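Long-range contact in coproheme decarboxylase (Thermus thermophilus, PDB 1VDH), which catalyses the hydrogen peroxide-dependent decarboxylation of Fe-coproporphyrin III to heme b, the last step of coproporphyrin-dependent heme synthesis: residues L168-Y179 with K212-S223. Sequence-based numbering, arbitrary orientation.
Sequences LMKAHGETGRKY and KIVYEMRFDEVS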
ATOM      1  N   LEU A 168      31.877   2.660  11.282  1.00 12.00           N
ATOM      2  CA  LEU A 168      30.923   3.030  10.240  1.00 11.57           C
ATOM      3  C   LEU A 168      30.294   4.392  10.530  1.00 12.67           C
ATOM      4  O   LEU A 168      30.114   5.207   9.621  1.00 12.19           O
ATOM      5  CB  LEU A 168      29.845   1.948  10.103  1.00 11.09           C
ATOM      6  CG  LEU A 168      30.323   0.638   9.463  1.00 10.18           C
ATOM      7  CD1 LEU A 168      29.277  -0.450   9.614  1.00 12.45           C
ATOM      8  CD2 LEU A 168      30.653   0.878   8.000  1.00 11.33           C
ATOM      9  N   MET A 169      29.988   4.649  11.802  1.00 13.08           N
ATOM     10  CA  MET A 169      29.395   5.921  12.212  1.00 14.02           C
ATOM     11  C   MET A 169      30.412   7.061  12.183  1.00 15.99           C
ATOM     12  O   MET A 169      30.056   8.215  11.929  1.00 13.64           O
ATOM     13  CB  MET A 169      28.778   5.814  13.612  1.00 14.33           C
ATOM     14  CG  MET A 169      27.532   4.940  13.681  1.00 14.92           C
ATOM     15  SD  MET A 169      26.227   5.463  12.535  1.00 15.94           S
ATOM     16  CE  MET A 169      25.787   7.084  13.237  1.00 16.14           C
ATOM     17  N   LYS A 170      31.677   6.737  12.439  1.00 17.98           N
ATOM     18  CA  LYS A 170      32.728   7.750  12.431  1.00 19.78           C
ATOM     19  C   LYS A 170      32.866   8.346  11.028  1.00 18.95           C
ATOM     20  O   LYS A 170      32.919   9.567  10.869  1.00 18.23           O
ATOM     21  CB  LYS A 170      34.062   7.162  12.911  1.00 20.69           C
ATOM     22  CG  LYS A 170      35.131   8.215  13.170  1.00 25.78           C
ATOM     23  CD  LYS A 170      36.361   7.630  13.848  1.00 28.90           C
ATOM     24  CE  LYS A 170      37.388   8.720  14.148  1.00 32.32           C
ATOM     25  NZ  LYS A 170      38.566   8.195  14.899  1.00 32.52           N
ATOM     26  N   ALA A 171      32.870   7.480  10.016  1.00 18.19           N
ATOM     27  CA  ALA A 171      32.981   7.907   8.621  1.00 16.67           C
ATOM     28  C   ALA A 171      31.776   8.755   8.223  1.00 17.96           C
ATOM     29  O   ALA A 171      31.900   9.711   7.455  1.00 16.77           O
ATOM     30  CB  ALA A 171      33.092   6.690   7.712  1.00 18.77           C
ATOM     31  N   HIS A 172      30.610   8.389   8.749  1.00 17.21           N
ATOM     32  CA  HIS A 172      29.364   9.101   8.489  1.00 17.33           C
ATOM     33  C   HIS A 172      29.475  10.514   9.061  1.00 18.29           C
ATOM     34  O   HIS A 172      29.178  11.500   8.375  1.00 16.89           O
ATOM     35  CB  HIS A 172      28.198   8.355   9.147  1.00 18.80           C
ATOM     36  CG  HIS A 172      26.851   8.920   8.820  1.00 21.63           C
ATOM     37  ND1 HIS A 172      26.293   8.834   7.561  1.00 23.03           N
ATOM     38  CD2 HIS A 172      25.945   9.567   9.590  1.00 23.19           C
ATOM     39  CE1 HIS A 172      25.100   9.400   7.572  1.00 22.58           C
ATOM     40  NE2 HIS A 172      24.865   9.855   8.789  1.00 23.81           N
ATOM     41  N   GLY A 173      29.923  10.600  10.314  1.00 16.89           N
ATOM     42  CA  GLY A 173      30.092  11.886  10.971  1.00 17.26           C
ATOM     43  C   GLY A 173      31.090  12.764  10.240  1.00 16.74           C
ATOM     44  O   GLY A 173      30.912  13.981  10.155  1.00 16.92           O
ATOM     45  N   GLU A 174      32.137  12.144   9.704  1.00 18.40           N
ATOM     46  CA  GLU A 174      33.170  12.860   8.956  1.00 19.94           C
ATOM     47  C   GLU A 174      32.594  13.462   7.679  1.00 21.21           C
ATOM     48  O   GLU A 174      32.804  14.642   7.389  1.00 19.79           O
ATOM     49  CB  GLU A 174      34.317  11.917   8.595  1.00 22.73           C
ATOM     50  CG  GLU A 174      35.161  11.473   9.782  1.00 29.69           C
ATOM     51  CD  GLU A 174      36.192  10.414   9.421  1.00 33.00           C
ATOM     52  OE1 GLU A 174      36.871   9.915  10.344  1.00 34.99           O
ATOM     53  OE2 GLU A 174      36.326  10.078   8.222  1.00 35.68           O
ATOM     54  N   THR A 175      31.861  12.644   6.926  1.00 19.17           N
ATOM     55  CA  THR A 175      31.246  13.085   5.679  1.00 19.96           C
ATOM     56  C   THR A 175      30.335  14.288   5.898  1.00 19.67           C
ATOM     57  O   THR A 175      30.346  15.233   5.105  1.00 20.92           O
ATOM     58  CB  THR A 175      30.432  11.943   5.024  1.00 18.54           C
ATOM     59  OG1 THR A 175      31.322  10.887   4.645  1.00 22.00           O
ATOM     60  CG2 THR A 175      29.692  12.440   3.786  1.00 19.88           C
ATOM     61  N   GLY A 176      29.586  14.262   6.999  1.00 20.48           N
ATOM     62  CA  GLY A 176      28.669  15.342   7.314  1.00 22.03           C
ATOM     63  C   GLY A 176      29.284  16.579   7.950  1.00 25.28           C
ATOM     64  O   GLY A 176      28.605  17.599   8.095  1.00 25.84           O
ATOM     65  N   ARG A 177      30.561  16.505   8.317  1.00 24.83           N
ATOM     66  CA  ARG A 177      31.238  17.636   8.943  1.00 25.66           C
ATOM     67  C   ARG A 177      31.366  18.832   8.007  1.00 23.92           C
ATOM     68  O   ARG A 177      31.255  19.978   8.447  1.00 21.58           O
ATOM     69  CB  ARG A 177      32.613  17.215   9.485  1.00 28.49           C
ATOM     70  CG  ARG A 177      33.446  18.354  10.076  1.00 33.15           C
ATOM     71  CD  ARG A 177      34.471  17.855  11.104  1.00 36.77           C
ATOM     72  NE  ARG A 177      35.351  16.806  10.586  1.00 39.91           N
ATOM     73  CZ  ARG A 177      35.241  15.515  10.892  1.00 41.44           C
ATOM     74  NH1 ARG A 177      34.286  15.103  11.719  1.00 42.16           N
ATOM     75  NH2 ARG A 177      36.083  14.631  10.372  1.00 42.16           N
ATOM     76  N   LYS A 178      31.564  18.572   6.716  1.00 23.03           N
ATOM     77  CA  LYS A 178      31.691  19.661   5.749  1.00 22.07           C
ATOM     78  C   LYS A 178      30.365  20.397   5.561  1.00 19.50           C
ATOM     79  O   LYS A 178      30.335  21.492   5.002  1.00 19.49           O
ATOM     80  CB  LYS A 178      32.210  19.152   4.396  1.00 24.52           C
ATOM     81  CG  LYS A 178      31.212  18.324   3.597  1.00 24.88           C
ATOM     82  CD  LYS A 178      31.731  18.007   2.194  1.00 26.36           C
ATOM     83  CE  LYS A 178      32.884  17.019   2.232  1.00 26.83           C
ATOM     84  NZ  LYS A 178      32.460  15.704   2.793  1.00 28.20           N
ATOM     85  N   TYR A 179      29.273  19.790   6.025  1.00 17.00           N
ATOM     86  CA  TYR A 179      27.949  20.398   5.909  1.00 14.23           C
ATOM     87  C   TYR A 179      27.491  21.117   7.175  1.00 15.28           C
ATOM     88  O   TYR A 179      26.446  21.768   7.161  1.00 13.69           O
ATOM     89  CB  TYR A 179      26.898  19.354   5.507  1.00 12.78           C
ATOM     90  CG  TYR A 179      27.076  18.812   4.108  1.00  9.23           C
ATOM     91  CD1 TYR A 179      27.748  17.614   3.886  1.00  6.08           C
ATOM     92  CD2 TYR A 179      26.604  19.519   3.003  1.00  9.93           C
ATOM     93  CE1 TYR A 179      27.952  17.130   2.590  1.00  9.42           C
ATOM     94  CE2 TYR A 179      26.802  19.048   1.705  1.00 10.54           C
ATOM     95  CZ  TYR A 179      27.476  17.858   1.507  1.00  9.92           C
ATOM     96  OH  TYR A 179      27.688  17.411   0.226  1.00 10.58           O
ATOM     97  N   LYS A 212      22.382  17.735  -1.412  1.00  8.92           N
ATOM     98  CA  LYS A 212      23.809  17.443  -1.451  1.00 10.52           C
ATOM     99  C   LYS A 212      24.247  16.513  -0.316  1.00  7.93           C
ATOM    100  O   LYS A 212      24.934  15.525  -0.557  1.00  6.64           O
ATOM    101  CB  LYS A 212      24.630  18.740  -1.410  1.00 12.03           C
ATOM    102  CG  LYS A 212      24.123  19.839  -2.338  1.00 16.33           C
ATOM    103  CD  LYS A 212      25.188  20.381  -3.282  1.00 19.40           C
ATOM    104  CE  LYS A 212      25.517  19.373  -4.377  1.00 21.73           C
ATOM    105  NZ  LYS A 212      26.221  19.991  -5.542  1.00 15.39           N
ATOM    106  N   ILE A 213      23.810  16.797   0.909  1.00  6.05           N
ATOM    107  CA  ILE A 213      24.214  15.971   2.046  1.00  7.43           C
ATOM    108  C   ILE A 213      23.618  14.561   2.031  1.00  7.30           C
ATOM    109  O   ILE A 213      24.328  13.586   2.275  1.00  8.57           O
ATOM    110  CB  ILE A 213      23.956  16.683   3.413  1.00  5.80           C
ATOM    111  CG1 ILE A 213      24.691  15.950   4.543  1.00  7.20           C
ATOM    112  CG2 ILE A 213      22.449  16.784   3.708  1.00  4.78           C
ATOM    113  CD1 ILE A 213      24.525  16.596   5.910  1.00  6.35           C
ATOM    114  N   VAL A 214      22.335  14.441   1.699  1.00  7.72           N
ATOM    115  CA  VAL A 214      21.695  13.124   1.667  1.00  5.74           C
ATOM    116  C   VAL A 214      22.301  12.254   0.561  1.00  7.21           C
ATOM    117  O   VAL A 214      22.593  11.081   0.783  1.00  7.67           O
ATOM    118  CB  VAL A 214      20.161  13.246   1.515  1.00  4.87           C
ATOM    119  CG1 VAL A 214      19.523  11.868   1.300  1.00  5.35           C
ATOM    120  CG2 VAL A 214      19.576  13.893   2.766  1.00  3.49           C
ATOM    121  N   TYR A 215      22.551  12.851  -0.603  1.00  7.01           N
ATOM    122  CA  TYR A 215      23.144  12.119  -1.724  1.00  7.21           C
ATOM    123  C   TYR A 215      24.590  11.717  -1.415  1.00  7.23           C
ATOM    124  O   TYR A 215      24.963  10.561  -1.599  1.00  7.13           O
ATOM    125  CB  TYR A 215      23.089  12.955  -3.004  1.00  6.76           C
ATOM    126  CG  TYR A 215      23.455  12.200  -4.273  1.00  9.25           C
ATOM    127  CD1 TYR A 215      23.143  10.843  -4.426  1.00  8.98           C
ATOM    128  CD2 TYR A 215      24.078  12.855  -5.333  1.00  8.41           C
ATOM    129  CE1 TYR A 215      23.443  10.157  -5.605  1.00  7.26           C
ATOM    130  CE2 TYR A 215      24.382  12.178  -6.521  1.00  9.62           C
ATOM    131  CZ  TYR A 215      24.063  10.832  -6.648  1.00  9.18           C
ATOM    132  OH  TYR A 215      24.372  10.167  -7.815  1.00  7.25           O
ATOM    133  N   GLU A 216      25.399  12.661  -0.938  1.00  9.32           N
ATOM    134  CA  GLU A 216      26.788  12.334  -0.616  1.00  8.99           C
ATOM    135  C   GLU A 216      26.880  11.260   0.466  1.00  8.33           C
ATOM    136  O   GLU A 216      27.660  10.316   0.338  1.00  7.54           O
ATOM    137  CB  GLU A 216      27.590  13.573  -0.207  1.00 10.06           C
ATOM    138  CG  GLU A 216      29.056  13.241   0.071  1.00 11.16           C
ATOM    139  CD  GLU A 216      29.944  14.455   0.290  1.00 13.03           C
ATOM    140  OE1 GLU A 216      31.102  14.264   0.710  1.00 13.43           O
ATOM    141  OE2 GLU A 216      29.508  15.589   0.028  1.00 13.04           O
ATOM    142  N   MET A 217      26.042  11.367   1.495  1.00  7.68           N
ATOM    143  CA  MET A 217      26.041  10.385   2.582  1.00 11.27           C
ATOM    144  C   MET A 217      25.672   8.971   2.158  1.00 10.12           C
ATOM    145  O   MET A 217      26.088   8.007   2.800  1.00  9.27           O
ATOM    146  CB  MET A 217      25.108  10.812   3.714  1.00 12.64           C
ATOM    147  CG  MET A 217      25.661  11.914   4.581  1.00 17.27           C
ATOM    148  SD  MET A 217      24.552  12.251   5.952  1.00 20.96           S
ATOM    149  CE  MET A 217      25.690  13.057   7.082  1.00 22.29           C
ATOM    150  N   ARG A 218      24.892   8.843   1.086  1.00  9.51           N
ATOM    151  CA  ARG A 218      24.485   7.522   0.618  1.00  7.67           C
ATOM    152  C   ARG A 218      25.676   6.698   0.123  1.00  8.10           C
ATOM    153  O   ARG A 218      25.585   5.477   0.027  1.00  5.33           O
ATOM    154  CB  ARG A 218      23.389   7.628  -0.449  1.00  9.69           C
ATOM    155  CG  ARG A 218      22.536   6.358  -0.569  1.00 10.74           C
ATOM    156  CD  ARG A 218      21.108   6.672  -0.976  1.00 11.63           C
ATOM    157  NE  ARG A 218      20.427   7.475   0.038  1.00 10.57           N
ATOM    158  CZ  ARG A 218      19.155   7.854  -0.026  1.00 11.27           C
ATOM    159  NH1 ARG A 218      18.394   7.500  -1.061  1.00  9.31           N
ATOM    160  NH2 ARG A 218      18.645   8.608   0.940  1.00  4.53           N
ATOM    161  N   PHE A 219      26.803   7.362  -0.139  1.00  6.92           N
ATOM    162  CA  PHE A 219      28.012   6.665  -0.576  1.00  8.42           C
ATOM    163  C   PHE A 219      28.859   6.151   0.601  1.00  9.11           C
ATOM    164  O   PHE A 219      29.809   5.396   0.400  1.00  8.76           O
ATOM    165  CB  PHE A 219      28.842   7.538  -1.523  1.00  8.23           C
ATOM    166  CG  PHE A 219      28.163   7.803  -2.839  1.00  8.03           C
ATOM    167  CD1 PHE A 219      27.380   8.936  -3.015  1.00  5.71           C
ATOM    168  CD2 PHE A 219      28.279   6.899  -3.893  1.00  9.12           C
ATOM    169  CE1 PHE A 219      26.713   9.170  -4.228  1.00  7.68           C
ATOM    170  CE2 PHE A 219      27.619   7.120  -5.106  1.00  9.60           C
ATOM    171  CZ  PHE A 219      26.832   8.262  -5.271  1.00  7.50           C
ATOM    172  N   ASP A 220      28.527   6.572   1.821  1.00  8.56           N
ATOM    173  CA  ASP A 220      29.236   6.088   3.015  1.00 10.50           C
ATOM    174  C   ASP A 220      28.715   4.667   3.208  1.00  9.63           C
ATOM    175  O   ASP A 220      27.524   4.421   3.011  1.00 10.48           O
ATOM    176  CB  ASP A 220      28.881   6.920   4.257  1.00  8.90           C
ATOM    177  CG  ASP A 220      29.387   8.355   4.179  1.00 12.85           C
ATOM    178  OD1 ASP A 220      30.391   8.607   3.482  1.00 11.49           O
ATOM    179  OD2 ASP A 220      28.776   9.234   4.830  1.00 11.82           O
ATOM    180  N   GLU A 221      29.584   3.735   3.594  1.00  9.75           N
ATOM    181  CA  GLU A 221      29.155   2.348   3.770  1.00  8.76           C
ATOM    182  C   GLU A 221      27.958   2.182   4.705  1.00  9.47           C
ATOM    183  O   GLU A 221      27.052   1.392   4.426  1.00  8.20           O
ATOM    184  CB  GLU A 221      30.314   1.456   4.227  1.00  9.42           C
ATOM    185  CG  GLU A 221      29.940  -0.030   4.273  1.00  8.99           C
ATOM    186  CD  GLU A 221      31.130  -0.957   4.496  1.00 13.42           C
ATOM    187  OE1 GLU A 221      32.290  -0.502   4.408  1.00 10.63           O
ATOM    188  OE2 GLU A 221      30.897  -2.155   4.751  1.00 15.50           O
ATOM    189  N   VAL A 222      27.935   2.954   5.792  1.00  9.69           N
ATOM    190  CA  VAL A 222      26.840   2.874   6.752  1.00  9.60           C
ATOM    191  C   VAL A 222      25.480   3.104   6.089  1.00  8.58           C
ATOM    192  O   VAL A 222      24.519   2.392   6.379  1.00  7.87           O
ATOM    193  CB  VAL A 222      27.044   3.853   7.938  1.00 10.44           C
ATOM    194  CG1 VAL A 222      27.053   5.303   7.458  1.00  9.72           C
ATOM    195  CG2 VAL A 222      25.965   3.630   8.989  1.00 11.76           C
ATOM    196  N   SER A 223      25.410   4.064   5.168  1.00  8.63           N
ATOM    197  CA  SER A 223      24.161   4.350   4.470  1.00  8.73           C
ATOM    198  C   SER A 223      23.949   3.409   3.285  1.00  8.43           C
ATOM    199  O   SER A 223      22.868   2.852   3.114  1.00  8.82           O
ATOM    200  CB  SER A 223      24.131   5.804   3.983  1.00 10.45           C
ATOM    201  OG  SER A 223      24.314   6.717   5.056  1.00 14.08           O
TER
HETATM  202  O   HOH W   1      30.192   4.542   6.903  1.00  6.21           O
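E216 takes two donors, from K178 and Y179, where segment 168-177 runs roughly antiparallel (145°) to segment 212-217 within the dimeric alpha-beta barrel fold of the chlorite dismutase family. Its extended chain, with CG anti to the backbone N (chi1 -178°), carries the carboxylate out to Y179 and K178. Y179 OH donates to E216 OE2 at 2.6 Å, nearly along the C-O axis, while K178 NZ makes a salt bridge to E216 OE1 at 2.9 Å, coming from above the carboxylate plane. The same ammonium also donates to T175 O, in the carbonyl plane and on a lone pair. I213 makes a CH-pi contact over one face of the Y179 ring, its CB 3.8 Å from the centroid and almost on the ring normal. An alanine in place of Y179 removes both hydroxyl and ring, and would probably leave E216 held across the contact by K178 alone and open a gap over I213.

One turn back, T175 OG1 sits 2.7 Å from D220 OD1 and 3.1 Å from A171 O; its single proton can serve either acceptor. Beyond it a water bridges the segments, donating to L168 O and accepting from V222 N.

H172, the predicted axial ligand of the coproheme iron, turns its imidazole to M217, and S223 belongs to the same predicted site. M217 CE makes a CH-pi contact over one face of the imidazole, offset toward the rim, and V222 CG1 packs near ND1. That nitrogen is buried without a hydrogen-bonding partner: the nearby carboxylate oxygen, D220 OD2, stays 3.7 Å from H172 ND1, the two planes 85° apart.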